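Local coordinates for protein PelD (PDB 4EU0) that binds the second messenger cyclic di-GMP through its GGDEF-like domain and is an effector in pellicle formation by Pseudomonas aeruginosa, at residues 42-47 against 119-124; 186-191 against 238-243; 211-216 against 230-235. All coordinates share one frame; numbering follows the deposited sequence.

How the contacts relate
The chain is the part of a membrane protein that carries a GAF domain followed by a GGDEF domain. From the N terminus, contact 1 comes first: 42-47 against 119-124 closes a loop of 71 residues and joins neighbouring strands of the GAF sheet. The chain then enters the GGDEF domain, where contact 2 sets helix 236-253 on strand 185-192. Contact 3, at the open end of the hairpin of strands 214-219 and 225-231, falls entirely within that second loop. Contacts 2 and 3 touch, with Cys186 O 2.8 Å from Leu231 N in a probable hydrogen bond, and both reach cyclic di-GMP. The nearest atoms of contact 1 lie about 17 Å from contact 3 and about 27 Å from contact 2.

Contact 1: residues 42-47 against 119-124; sequences RIAGLY and ALLAVE
The Tyr47 ring meets Ala122 at its edge: the methyl CB lies near the ring plane, 3.6 Å from CE2. Leu120 approaches the same side of the ring obliquely, its CD2 3.7 Å from Tyr47 CD2. With Tyr47 CG beside its own backbone N (chi1 -51°), the ring runs back along its strand and brings OH to 4.0 Å from Gly45 CA, a position with no side chain to compete for that space. The other flat group is the Glu124 carboxylate, whose OE2 sits beside the Ala44 backbone and 4.4 Å from Tyr47 OH. Glu124 CG is almost eclipsed with the backbone N (chi1 15°), and it crosses Ile43 at about a right angle with a tight 3.3 Å approach to Ile43 CG2.

Beneath these groups, two antiparallel strands of the GAF-domain sheet meet at 162° between N-to-C directions. Gly45 with Ala122 and Tyr47 with Leu120 are hydrogen-bonded pairs, exemplified by Gly45 N to Ala122 O at 2.9 Å and Leu120 N to Tyr47 O at 2.8 Å. Ala44 with Val123 and Leu46 with Leu121 are non-hydrogen-bonded pairs. Their side chains share one face, where Leu46 and Leu121 pack on helix 28-39. On the reverse face Leu120 reaches helix 74-82, and Tyr47 and Glu124 touch Met66. A classic beta bulge, with Arg42 and Ile43 both facing Gln125, adjoins the corner at 124, where Glu124 N still bonds to Ile43 O.

The face of Ala44, Leu46, Leu121 and Val123 is thus apolar and the other mixed, with Tyr47 OH and Glu124 OE2 buried without a modelled partner. Burial of OE2 might raise the carboxylate pKa, though Glu124 is partly exposed, which would limit the effect.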
loop_
_atom_site.group_PDB
_atom_site.type_symbol
_atom_site.label_atom_id
_atom_site.label_comp_id
_atom_site.label_asym_id
_atom_site.label_seq_id
_atom_site.Cartn_x
_atom_site.Cartn_y
_atom_site.Cartn_z
ATOM N N ARG A 42 -5.712 -18.083 -16.687
ATOM C CA ARG A 42 -5.275 -19.351 -17.262
ATOM C C ARG A 42 -4.108 -19.185 -18.240
ATOM O O ARG A 42 -3.175 -19.995 -18.235
ATOM C CB ARG A 42 -6.450 -20.101 -17.902
ATOM C CG ARG A 42 -6.172 -21.574 -18.224
ATOM C CD ARG A 42 -5.767 -22.363 -16.973
ATOM N NE ARG A 42 -5.789 -23.810 -17.185
ATOM C CZ ARG A 42 -4.787 -24.524 -17.695
ATOM N NH1 ARG A 42 -3.652 -23.943 -18.063
ATOM N NH2 ARG A 42 -4.925 -25.834 -17.841
ATOM N N ILE A 43 -4.170 -18.153 -19.084
ATOM C CA ILE A 43 -3.043 -17.811 -19.957
ATOM C C ILE A 43 -2.737 -16.318 -19.864
ATOM O O ILE A 43 -3.600 -15.475 -20.131
ATOM C CB ILE A 43 -3.254 -18.222 -21.448
ATOM C CG1 ILE A 43 -3.880 -19.617 -21.573
ATOM C CG2 ILE A 43 -1.917 -18.198 -22.192
ATOM C CD1 ILE A 43 -4.270 -20.003 -23.005
ATOM N N ALA A 44 -1.497 -16.003 -19.485
ATOM C CA ALA A 44 -1.080 -14.622 -19.253
ATOM C C ALA A 44 0.440 -14.465 -19.328
ATOM O O ALA A 44 1.177 -15.457 -19.368
ATOM C CB ALA A 44 -1.597 -14.129 -17.896
ATOM N N GLY A 45 0.892 -13.213 -19.341
ATOM C CA GLY A 45 2.317 -12.893 -19.351
ATOM C C GLY A 45 2.602 -11.606 -18.602
ATOM O O GLY A 45 1.748 -10.713 -18.530
ATOM N N LEU A 46 3.804 -11.519 -18.037
ATOM C CA LEU A 46 4.252 -10.320 -17.334
ATOM C C LEU A 46 5.450 -9.710 -18.053
ATOM O O LEU A 46 6.430 -10.401 -18.330
ATOM C CB LEU A 46 4.625 -10.656 -15.892
ATOM C CG LEU A 46 4.939 -9.481 -14.958
ATOM C CD1 LEU A 46 3.701 -8.631 -14.656
ATOM C CD2 LEU A 46 5.544 -10.005 -13.671
ATOM N N TYR A 47 5.362 -8.414 -18.346
ATOM C CA TYR A 47 6.373 -7.721 -19.160
ATOM C C TYR A 47 6.874 -6.449 -18.486
ATOM O O TYR A 47 6.118 -5.776 -17.798
ATOM C CB TYR A 47 5.789 -7.368 -20.529
ATOM C CG TYR A 47 5.132 -8.544 -21.213
ATOM C CD1 TYR A 47 5.863 -9.381 -22.041
ATOM C CD2 TYR A 47 3.781 -8.838 -20.999
ATOM C CE1 TYR A 47 5.273 -10.466 -22.664
ATOM C CE2 TYR A 47 3.183 -9.928 -21.610
ATOM C CZ TYR A 47 3.936 -10.734 -22.443
ATOM O OH TYR A 47 3.356 -11.813 -23.065
ATOM N N ALA A 119 5.537 -2.235 -15.081
ATOM C CA ALA A 119 5.310 -3.535 -15.713
ATOM C C ALA A 119 3.902 -3.639 -16.277
ATOM O O ALA A 119 3.030 -2.822 -15.968
ATOM C CB ALA A 119 5.560 -4.660 -14.712
ATOM N N LEU A 120 3.688 -4.664 -17.098
ATOM C CA LEU A 120 2.400 -4.893 -17.731
ATOM C C LEU A 120 1.986 -6.354 -17.549
ATOM O O LEU A 120 2.774 -7.258 -17.811
ATOM C CB LEU A 120 2.519 -4.531 -19.219
ATOM C CG LEU A 120 1.389 -4.744 -20.226
ATOM C CD1 LEU A 120 1.717 -3.983 -21.504
ATOM C CD2 LEU A 120 1.240 -6.200 -20.542
ATOM N N LEU A 121 0.756 -6.576 -17.088
ATOM C CA LEU A 121 0.149 -7.907 -17.117
ATOM C C LEU A 121 -0.733 -7.996 -18.360
ATOM O O LEU A 121 -1.676 -7.218 -18.497
ATOM C CB LEU A 121 -0.701 -8.163 -15.860
ATOM C CG LEU A 121 -1.567 -9.433 -15.835
ATOM C CD1 LEU A 121 -0.714 -10.674 -15.667
ATOM C CD2 LEU A 121 -2.631 -9.368 -14.743
ATOM N N ALA A 122 -0.411 -8.924 -19.263
ATOM C CA ALA A 122 -1.201 -9.156 -20.471
ATOM C C ALA A 122 -1.900 -10.499 -20.358
ATOM O O ALA A 122 -1.250 -11.536 -20.247
ATOM C CB ALA A 122 -0.312 -9.121 -21.717
ATOM N N VAL A 123 -3.228 -10.474 -20.358
ATOM C CA VAL A 123 -4.007 -11.700 -20.182
ATOM C C VAL A 123 -4.636 -12.129 -21.500
ATOM O O VAL A 123 -5.425 -11.388 -22.087
ATOM C CB VAL A 123 -5.100 -11.539 -19.108
ATOM C CG1 VAL A 123 -5.891 -12.838 -18.966
ATOM C CG2 VAL A 123 -4.488 -11.130 -17.765
ATOM N N GLU A 124 -4.269 -13.325 -21.957
ATOM C CA GLU A 124 -4.841 -13.901 -23.166
ATOM C C GLU A 124 -6.099 -14.716 -22.876
ATOM O O GLU A 124 -7.022 -14.738 -23.686
ATOM C CB GLU A 124 -3.817 -14.730 -23.955
ATOM C CG GLU A 124 -2.538 -15.103 -23.216
ATOM C CD GLU A 124 -1.392 -14.111 -23.424
ATOM O OE1 GLU A 124 -1.593 -13.089 -24.123
ATOM O OE2 GLU A 124 -0.280 -14.366 -22.894
#

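Contact 2: residues 186-191 against 238-243; sequences CLYAFE and GSQGYL. With C2E (9,9'-[(2R,3R,3aS,5S,7aR,9R,10R,10aS,12S,14aR)-3,5,10,12-tetrahydroxy-5,12-dioxidooctahydro-2H,7H-difuro[3,2-d:3',2'-j][1,3,7,9,2,8]tetraoxadiphosphacyclododecine-2,9-diyl]bis(2-amino-1,9-dihydro-6H-purin-6-one)), chain B.
In the GGDEF domain, helix 236-253 packs on one face of the antiparallel sheet, over strand 185-192, and Tyr188 and Tyr242 meet at this helix-sheet interface beside the cyclic di-GMP pocket. The segment axes approach to 9.9 Å, a separation filled by side chains. Tyr188 CE2 lies 3.6 Å from Tyr242 CD2, at the edge of the Tyr242 ring, and the two ring planes are inclined at 45°. Phe190 and Tyr242 extend towards each other from opposite directions, Phe190 CE2 3.8 Å from Tyr242 OH.

Leu243 adds apolar contact to both Tyr188 and Phe190. Nearer the start of the strand, Cys186 packs on Ser239, SG 3.7 Å from Ser239 OG. Tyr242 CG is anti to the backbone N (chi1 167°), setting the ring between sheet and nucleotide: CD2 faces Tyr188, while CD1 is 3.3 Å from C2E O6. Gly241 lets the ligand approach the helix itself, with its CA 3.5 Å from C2E O4'.

The polar link is made by the Tyr188 hydroxyl, which receives a bond from a water at 2.8 Å. Tyr188 OH in turn donates to Ser239 O at 2.7 Å, approaching 61° above the carbonyl plane.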
loop_
_atom_site.group_PDB
_atom_site.type_symbol
_atom_site.label_atom_id
_atom_site.label_comp_id
_atom_site.label_asym_id
_atom_site.label_seq_id
_atom_site.Cartn_x
_atom_site.Cartn_y
_atom_site.Cartn_z
ATOM N N CYS A 186 -7.356 3.317 8.114
ATOM C CA CYS A 186 -7.494 4.196 9.263
ATOM C C CYS A 186 -6.153 4.820 9.600
ATOM O O CYS A 186 -5.130 4.131 9.571
ATOM C CB CYS A 186 -7.970 3.394 10.474
ATOM S SG CYS A 186 -8.604 4.406 11.820
ATOM N N LEU A 187 -6.171 6.111 9.916
ATOM C CA LEU A 187 -5.024 6.792 10.503
ATOM C C LEU A 187 -5.305 7.060 11.972
ATOM O O LEU A 187 -6.335 7.650 12.310
ATOM C CB LEU A 187 -4.778 8.149 9.833
ATOM C CG LEU A 187 -3.568 8.460 8.959
ATOM C CD1 LEU A 187 -3.556 9.974 8.649
ATOM C CD2 LEU A 187 -2.239 8.001 9.572
ATOM N N TYR A 188 -4.397 6.634 12.841
ATOM C CA TYR A 188 -4.455 7.037 14.235
ATOM C C TYR A 188 -3.308 7.980 14.535
ATOM O O TYR A 188 -2.186 7.775 14.066
ATOM C CB TYR A 188 -4.328 5.829 15.158
ATOM C CG TYR A 188 -5.604 5.034 15.351
ATOM C CD1 TYR A 188 -6.582 5.468 16.232
ATOM C CD2 TYR A 188 -5.804 3.819 14.685
ATOM C CE1 TYR A 188 -7.761 4.730 16.429
ATOM C CE2 TYR A 188 -6.981 3.070 14.872
ATOM C CZ TYR A 188 -7.946 3.536 15.746
ATOM O OH TYR A 188 -9.099 2.825 15.962
ATOM N N ALA A 189 -3.594 8.996 15.335
ATOM C CA ALA A 189 -2.538 9.846 15.879
ATOM C C ALA A 189 -2.607 9.742 17.384
ATOM O O ALA A 189 -3.640 10.065 17.976
ATOM C CB ALA A 189 -2.731 11.272 15.436
ATOM N N PHE A 190 -1.521 9.288 18.003
ATOM C CA PHE A 190 -1.443 9.239 19.456
ATOM C C PHE A 190 -0.613 10.411 19.934
ATOM O O PHE A 190 0.598 10.452 19.711
ATOM C CB PHE A 190 -0.854 7.904 19.932
ATOM C CG PHE A 190 -1.644 6.702 19.499
ATOM C CD1 PHE A 190 -2.718 6.255 20.255
ATOM C CD2 PHE A 190 -1.300 5.996 18.349
ATOM C CE1 PHE A 190 -3.471 5.145 19.860
ATOM C CE2 PHE A 190 -2.034 4.867 17.950
ATOM C CZ PHE A 190 -3.116 4.441 18.702
ATOM N N GLU A 191 -1.272 11.391 20.551
ATOM C CA GLU A 191 -0.583 12.560 21.066
ATOM C C GLU A 191 -0.258 12.320 22.531
ATOM O O GLU A 191 -1.143 12.032 23.330
ATOM C CB GLU A 191 -1.447 13.809 20.902
ATOM C CG GLU A 191 -0.755 15.083 21.375
ATOM C CD GLU A 191 -1.677 16.290 21.427
ATOM O OE1 GLU A 191 -2.909 16.139 21.262
ATOM O OE2 GLU A 191 -1.152 17.404 21.646
ATOM N N GLY A 238 -11.863 -3.781 11.992
ATOM C CA GLY A 238 -10.427 -4.009 12.223
ATOM C C GLY A 238 -9.756 -2.904 13.010
ATOM O O GLY A 238 -8.979 -3.162 13.926
ATOM N N SER A 239 -10.062 -1.664 12.645
ATOM C CA SER A 239 -9.433 -0.497 13.260
ATOM C C SER A 239 -9.827 -0.360 14.722
ATOM O O SER A 239 -9.048 0.135 15.537
ATOM C CB SER A 239 -9.804 0.761 12.484
ATOM O OG SER A 239 -9.077 0.788 11.272
ATOM N N GLN A 240 -11.039 -0.801 15.047
ATOM C CA GLN A 240 -11.477 -0.812 16.432
ATOM C C GLN A 240 -10.837 -1.986 17.169
ATOM O O GLN A 240 -10.413 -1.840 18.319
ATOM C CB GLN A 240 -13.005 -0.806 16.522
ATOM C CG GLN A 240 -13.617 0.402 15.779
ATOM C CD GLN A 240 -13.158 1.749 16.340
ATOM O OE1 GLN A 240 -12.669 2.615 15.605
ATOM N NE2 GLN A 240 -13.301 1.921 17.645
ATOM N N GLY A 241 -10.697 -3.114 16.474
ATOM C CA GLY A 241 -9.960 -4.275 16.989
ATOM C C GLY A 241 -8.515 -3.966 17.358
ATOM O O GLY A 241 -7.988 -4.484 18.352
ATOM N N TYR A 242 -7.868 -3.139 16.545
ATOM C CA TYR A 242 -6.510 -2.679 16.822
ATOM C C TYR A 242 -6.439 -1.968 18.167
ATOM O O TYR A 242 -5.556 -2.257 18.973
ATOM C CB TYR A 242 -6.040 -1.764 15.691
ATOM C CG TYR A 242 -4.796 -0.955 15.961
ATOM C CD1 TYR A 242 -3.553 -1.565 16.094
ATOM C CD2 TYR A 242 -4.868 0.429 16.038
ATOM C CE1 TYR A 242 -2.402 -0.801 16.323
ATOM C CE2 TYR A 242 -3.763 1.196 16.248
ATOM C CZ TYR A 242 -2.521 0.586 16.379
ATOM O OH TYR A 242 -1.398 1.349 16.594
ATOM N N LEU A 243 -7.375 -1.060 18.422
ATOM C CA LEU A 243 -7.341 -0.324 19.689
ATOM C C LEU A 243 -7.601 -1.248 20.875
ATOM O O LEU A 243 -6.984 -1.079 21.929
ATOM C CB LEU A 243 -8.319 0.857 19.697
ATOM C CG LEU A 243 -7.968 1.974 20.703
ATOM C CD1 LEU A 243 -6.459 2.168 20.975
ATOM C CD2 LEU A 243 -8.565 3.257 20.219
HETATM P P1 C2E B . -6.352 -9.900 17.424
HETATM O O2P C2E B . -7.257 -9.889 18.636
HETATM O O1P C2E B . -4.882 -9.618 17.602
HETATM O "O5'" C2E B . -6.927 -8.894 16.326
HETATM C "C5'" C2E B . -8.306 -8.868 15.965
HETATM C "C4'" C2E B . -8.530 -8.001 14.731
HETATM O "O4'" C2E B . -8.314 -6.617 15.051
HETATM C "C3'" C2E B . -7.611 -8.298 13.551
HETATM O "O3'" C2E B . -8.091 -9.309 12.658
HETATM C "C2'" C2E B . -7.562 -6.967 12.845
HETATM O "O2'" C2E B . -8.765 -6.805 12.088
HETATM C "C1'" C2E B . -7.598 -5.982 13.993
HETATM N N9 C2E B . -6.216 -5.652 14.447
HETATM C C8 C2E B . -5.656 -6.005 15.617
HETATM N N7 C2E B . -4.385 -5.532 15.713
HETATM C C5 C2E B . -4.146 -4.851 14.578
HETATM C C6 C2E B . -3.009 -4.107 14.014
HETATM O O6 C2E B . -1.866 -3.990 14.723
HETATM N N1 C2E B . -3.146 -3.547 12.791
HETATM C C2 C2E B . -4.281 -3.663 12.049
HETATM N N2 C2E B . -4.311 -3.076 10.832
HETATM N N3 C2E B . -5.369 -4.341 12.509
HETATM C C4 C2E B . -5.351 -4.939 13.736
HETATM P P11 C2E B . -7.042 -10.169 11.788
HETATM O O21 C2E B . -7.813 -11.067 10.835
HETATM O O11 C2E B . -5.933 -9.302 11.228
HETATM O O5A C2E B . -6.409 -11.131 12.904
HETATM C C5A C2E B . -7.242 -12.001 13.669
HETATM C C4A C2E B . -6.390 -12.683 14.720
HETATM O O4A C2E B . -5.291 -13.361 14.110
HETATM C C3A C2E B . -5.732 -11.686 15.652
HETATM O O3A C2E B . -6.563 -11.336 16.738
HETATM C C2A C2E B . -4.486 -12.394 16.116
HETATM O O2A C2E B . -4.802 -13.327 17.159
HETATM C C1A C2E B . -4.094 -13.146 14.863
HETATM N N91 C2E B . -3.112 -12.346 14.081
HETATM C C81 C2E B . -3.336 -11.673 12.936
HETATM N N71 C2E B . -2.207 -11.065 12.490
HETATM C C51 C2E B . -1.228 -11.349 13.371
HETATM C C61 C2E B . 0.215 -11.035 13.517
HETATM O O61 C2E B . 0.866 -10.267 12.607
HETATM N N11 C2E B . 0.871 -11.533 14.589
HETATM C C21 C2E B . 0.252 -12.304 15.520
HETATM N N21 C2E B . 0.974 -12.771 16.569
HETATM N N31 C2E B . -1.064 -12.632 15.441
HETATM C C41 C2E B . -1.833 -12.192 14.413
HETATM O O HOH W 1 -10.874 3.449 17.974
#

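Contact 3: residues 211-216 against 230-235; sequences GLDVQL and LLPLTS. With C2E (9,9'-[(2R,3R,3aS,5S,7aR,9R,10R,10aS,12S,14aR)-3,5,10,12-tetrahydroxy-5,12-dioxidooctahydro-2H,7H-difuro[3,2-d:3',2'-j][1,3,7,9,2,8]tetraoxadiphosphacyclododecine-2,9-diyl]bis(2-amino-1,9-dihydro-6H-purin-6-one)), chain B.
Val214 and Leu230 form an antiparallel hydrogen-bonded pair, with Leu230 N to Val214 O at 2.8 Å and the longer return bond, Val214 N to Leu230 O, at 3.2 Å. Their side chains lie side by side and point the same way, Val214 CG2 against Leu230 CB. On this face Val214 packs on helix 162-181. Beyond the paired residues, Pro232 CG rests against Leu212 O, and Leu212 CD1 meets Leu233 CD1 where both side chains reach helix 2-16.

Asp213 carries the ligand contact. Its CG is beside the backbone N (chi1 -62°), bringing the carboxylate past Leu231 CA to the Watson-Crick edge of one guanine of C2E. C2E N2 donates to Asp213 OD1 at 3.0 Å, with a nearly straight N-H...O angle of 169°. C2E N1 donates to OD2, a similarly straight bond modelled as very short, so its exact length is doubtful. Asp213 OD1 also accepts a hydrogen bond from a water (2.7 Å), which donates a second one to Pro232 O. This bridge ties the carboxylate to the opposite segment.

Thr234 engages the same amino group from another direction, its OG1 3.1 Å from C2E N2. Thr234 OG1 donates a hydrogen bond to Pro232 O at 2.8 Å, from above the carbonyl plane, which fixes the direction of its hydrogen and leaves the oxygen to accept from C2E N2. Leu231 supplies an apolar wall, its CD2 3.7 Å from C2E N2. Arg210 and Arg245 also hydrogen-bond the dinucleotide.

Arg210 and Asp213 are spaced as in the RxxD motif, and the arrangement, with an aspartate reading guanine through N1 and N2, resembles the I-site of GGDEF domains, consistent with a cyclic di-GMP receptor site in this effector.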
loop_
_atom_site.group_PDB
_atom_site.type_symbol
_atom_site.label_atom_id
_atom_site.label_comp_id
_atom_site.label_asym_id
_atom_site.label_seq_id
_atom_site.Cartn_x
_atom_site.Cartn_y
_atom_site.Cartn_z
ATOM N N GLY A 211 2.146 -6.242 10.619
ATOM C CA GLY A 211 1.804 -6.354 9.192
ATOM C C GLY A 211 2.170 -5.142 8.360
ATOM O O GLY A 211 3.296 -4.629 8.454
ATOM N N LEU A 212 1.221 -4.683 7.537
ATOM C CA LEU A 212 1.450 -3.554 6.637
ATOM C C LEU A 212 1.334 -2.192 7.305
ATOM O O LEU A 212 1.584 -1.171 6.669
ATOM C CB LEU A 212 0.507 -3.606 5.433
ATOM C CG LEU A 212 0.647 -4.832 4.542
ATOM C CD1 LEU A 212 -0.558 -4.934 3.636
ATOM C CD2 LEU A 212 1.950 -4.749 3.744
ATOM N N ASP A 213 0.967 -2.173 8.589
ATOM C CA ASP A 213 0.858 -0.899 9.294
ATOM C C ASP A 213 2.213 -0.206 9.316
ATOM O O ASP A 213 3.261 -0.864 9.449
ATOM C CB ASP A 213 0.383 -1.077 10.729
ATOM C CG ASP A 213 -1.010 -1.688 10.831
ATOM O OD1 ASP A 213 -1.700 -1.910 9.808
ATOM O OD2 ASP A 213 -1.421 -1.950 11.977
ATOM N N VAL A 214 2.185 1.115 9.178
ATOM C CA VAL A 214 3.392 1.925 9.228
ATOM C C VAL A 214 3.206 3.089 10.187
ATOM O O VAL A 214 2.081 3.598 10.368
ATOM C CB VAL A 214 3.844 2.440 7.825
ATOM C CG1 VAL A 214 4.369 1.277 6.972
ATOM C CG2 VAL A 214 2.712 3.163 7.095
ATOM N N GLN A 215 4.311 3.486 10.808
ATOM C CA GLN A 215 4.286 4.521 11.828
ATOM C C GLN A 215 5.254 5.646 11.542
ATOM O O GLN A 215 6.291 5.443 10.902
ATOM C CB GLN A 215 4.646 3.922 13.192
ATOM C CG GLN A 215 3.802 2.742 13.600
ATOM C CD GLN A 215 4.206 2.231 14.962
ATOM O OE1 GLN A 215 5.319 2.498 15.418
ATOM N NE2 GLN A 215 3.306 1.514 15.622
ATOM N N LEU A 216 4.922 6.822 12.067
ATOM C CA LEU A 216 5.793 7.987 12.047
ATOM C C LEU A 216 5.913 8.564 13.450
ATOM O O LEU A 216 4.904 8.826 14.112
ATOM C CB LEU A 216 5.241 9.075 11.121
ATOM C CG LEU A 216 5.778 9.334 9.720
ATOM C CD1 LEU A 216 5.481 10.778 9.312
ATOM C CD2 LEU A 216 7.273 9.049 9.623
ATOM N N LEU A 230 -0.627 4.376 10.416
ATOM C CA LEU A 230 -1.546 4.066 9.323
ATOM C C LEU A 230 -1.838 2.564 9.305
ATOM O O LEU A 230 -0.932 1.732 9.381
ATOM C CB LEU A 230 -0.946 4.500 7.978
ATOM C CG LEU A 230 -1.754 4.111 6.732
ATOM C CD1 LEU A 230 -3.013 4.974 6.581
ATOM C CD2 LEU A 230 -0.888 4.193 5.469
ATOM N N LEU A 231 -3.120 2.232 9.196
ATOM C CA LEU A 231 -3.583 0.866 9.075
ATOM C C LEU A 231 -4.168 0.652 7.679
ATOM O O LEU A 231 -5.369 0.861 7.473
ATOM C CB LEU A 231 -4.680 0.595 10.118
ATOM C CG LEU A 231 -4.306 0.631 11.609
ATOM C CD1 LEU A 231 -3.971 2.044 12.093
ATOM C CD2 LEU A 231 -5.504 0.071 12.378
ATOM N N PRO A 232 -3.326 0.237 6.711
ATOM C CA PRO A 232 -3.833 0.052 5.346
ATOM C C PRO A 232 -4.770 -1.140 5.239
ATOM O O PRO A 232 -4.672 -2.083 6.029
ATOM C CB PRO A 232 -2.555 -0.230 4.536
ATOM C CG PRO A 232 -1.427 0.308 5.384
ATOM C CD PRO A 232 -1.881 -0.024 6.781
ATOM N N LEU A 233 -5.674 -1.089 4.262
ATOM C CA LEU A 233 -6.540 -2.220 3.940
ATOM C C LEU A 233 -7.202 -2.812 5.187
ATOM O O LEU A 233 -7.227 -4.011 5.368
ATOM C CB LEU A 233 -5.748 -3.300 3.188
ATOM C CG LEU A 233 -5.058 -2.832 1.907
ATOM C CD1 LEU A 233 -4.119 -3.896 1.373
ATOM C CD2 LEU A 233 -6.093 -2.471 0.856
ATOM N N THR A 234 -7.745 -1.938 6.029
ATOM C CA THR A 234 -8.300 -2.328 7.312
ATOM C C THR A 234 -9.678 -1.706 7.486
ATOM O O THR A 234 -9.821 -0.488 7.384
ATOM C CB THR A 234 -7.356 -1.884 8.438
ATOM O OG1 THR A 234 -6.137 -2.619 8.319
ATOM C CG2 THR A 234 -7.970 -2.141 9.821
ATOM N N SER A 235 -10.673 -2.564 7.741
ATOM C CA SER A 235 -12.069 -2.151 7.937
ATOM C C SER A 235 -12.247 -1.381 9.232
ATOM O O SER A 235 -11.350 -1.368 10.071
ATOM C CB SER A 235 -12.997 -3.371 7.956
ATOM O OG SER A 235 -12.810 -4.174 9.114
HETATM P P1 C2E B . -6.352 -9.900 17.424
HETATM O O2P C2E B . -7.257 -9.889 18.636
HETATM O O1P C2E B . -4.882 -9.618 17.602
HETATM O "O5'" C2E B . -6.927 -8.894 16.326
HETATM C "C5'" C2E B . -8.306 -8.868 15.965
HETATM C "C4'" C2E B . -8.530 -8.001 14.731
HETATM O "O4'" C2E B . -8.314 -6.617 15.051
HETATM C "C3'" C2E B . -7.611 -8.298 13.551
HETATM O "O3'" C2E B . -8.091 -9.309 12.658
HETATM C "C2'" C2E B . -7.562 -6.967 12.845
HETATM O "O2'" C2E B . -8.765 -6.805 12.088
HETATM C "C1'" C2E B . -7.598 -5.982 13.993
HETATM N N9 C2E B . -6.216 -5.652 14.447
HETATM C C8 C2E B . -5.656 -6.005 15.617
HETATM N N7 C2E B . -4.385 -5.532 15.713
HETATM C C5 C2E B . -4.146 -4.851 14.578
HETATM C C6 C2E B . -3.009 -4.107 14.014
HETATM O O6 C2E B . -1.866 -3.990 14.723
HETATM N N1 C2E B . -3.146 -3.547 12.791
HETATM C C2 C2E B . -4.281 -3.663 12.049
HETATM N N2 C2E B . -4.311 -3.076 10.832
HETATM N N3 C2E B . -5.369 -4.341 12.509
HETATM C C4 C2E B . -5.351 -4.939 13.736
HETATM P P11 C2E B . -7.042 -10.169 11.788
HETATM O O21 C2E B . -7.813 -11.067 10.835
HETATM O O11 C2E B . -5.933 -9.302 11.228
HETATM O O5A C2E B . -6.409 -11.131 12.904
HETATM C C5A C2E B . -7.242 -12.001 13.669
HETATM C C4A C2E B . -6.390 -12.683 14.720
HETATM O O4A C2E B . -5.291 -13.361 14.110
HETATM C C3A C2E B . -5.732 -11.686 15.652
HETATM O O3A C2E B . -6.563 -11.336 16.738
HETATM C C2A C2E B . -4.486 -12.394 16.116
HETATM O O2A C2E B . -4.802 -13.327 17.159
HETATM C C1A C2E B . -4.094 -13.146 14.863
HETATM N N91 C2E B . -3.112 -12.346 14.081
HETATM C C81 C2E B . -3.336 -11.673 12.936
HETATM N N71 C2E B . -2.207 -11.065 12.490
HETATM C C51 C2E B . -1.228 -11.349 13.371
HETATM C C61 C2E B . 0.215 -11.035 13.517
HETATM O O61 C2E B . 0.866 -10.267 12.607
HETATM N N11 C2E B . 0.871 -11.533 14.589
HETATM C C21 C2E B . 0.252 -12.304 15.520
HETATM N N21 C2E B . 0.974 -12.771 16.569
HETATM N N31 C2E B . -1.064 -12.632 15.441
HETATM C C41 C2E B . -1.833 -12.192 14.413
HETATM O O HOH W 2 -2.652 -3.218 7.610
#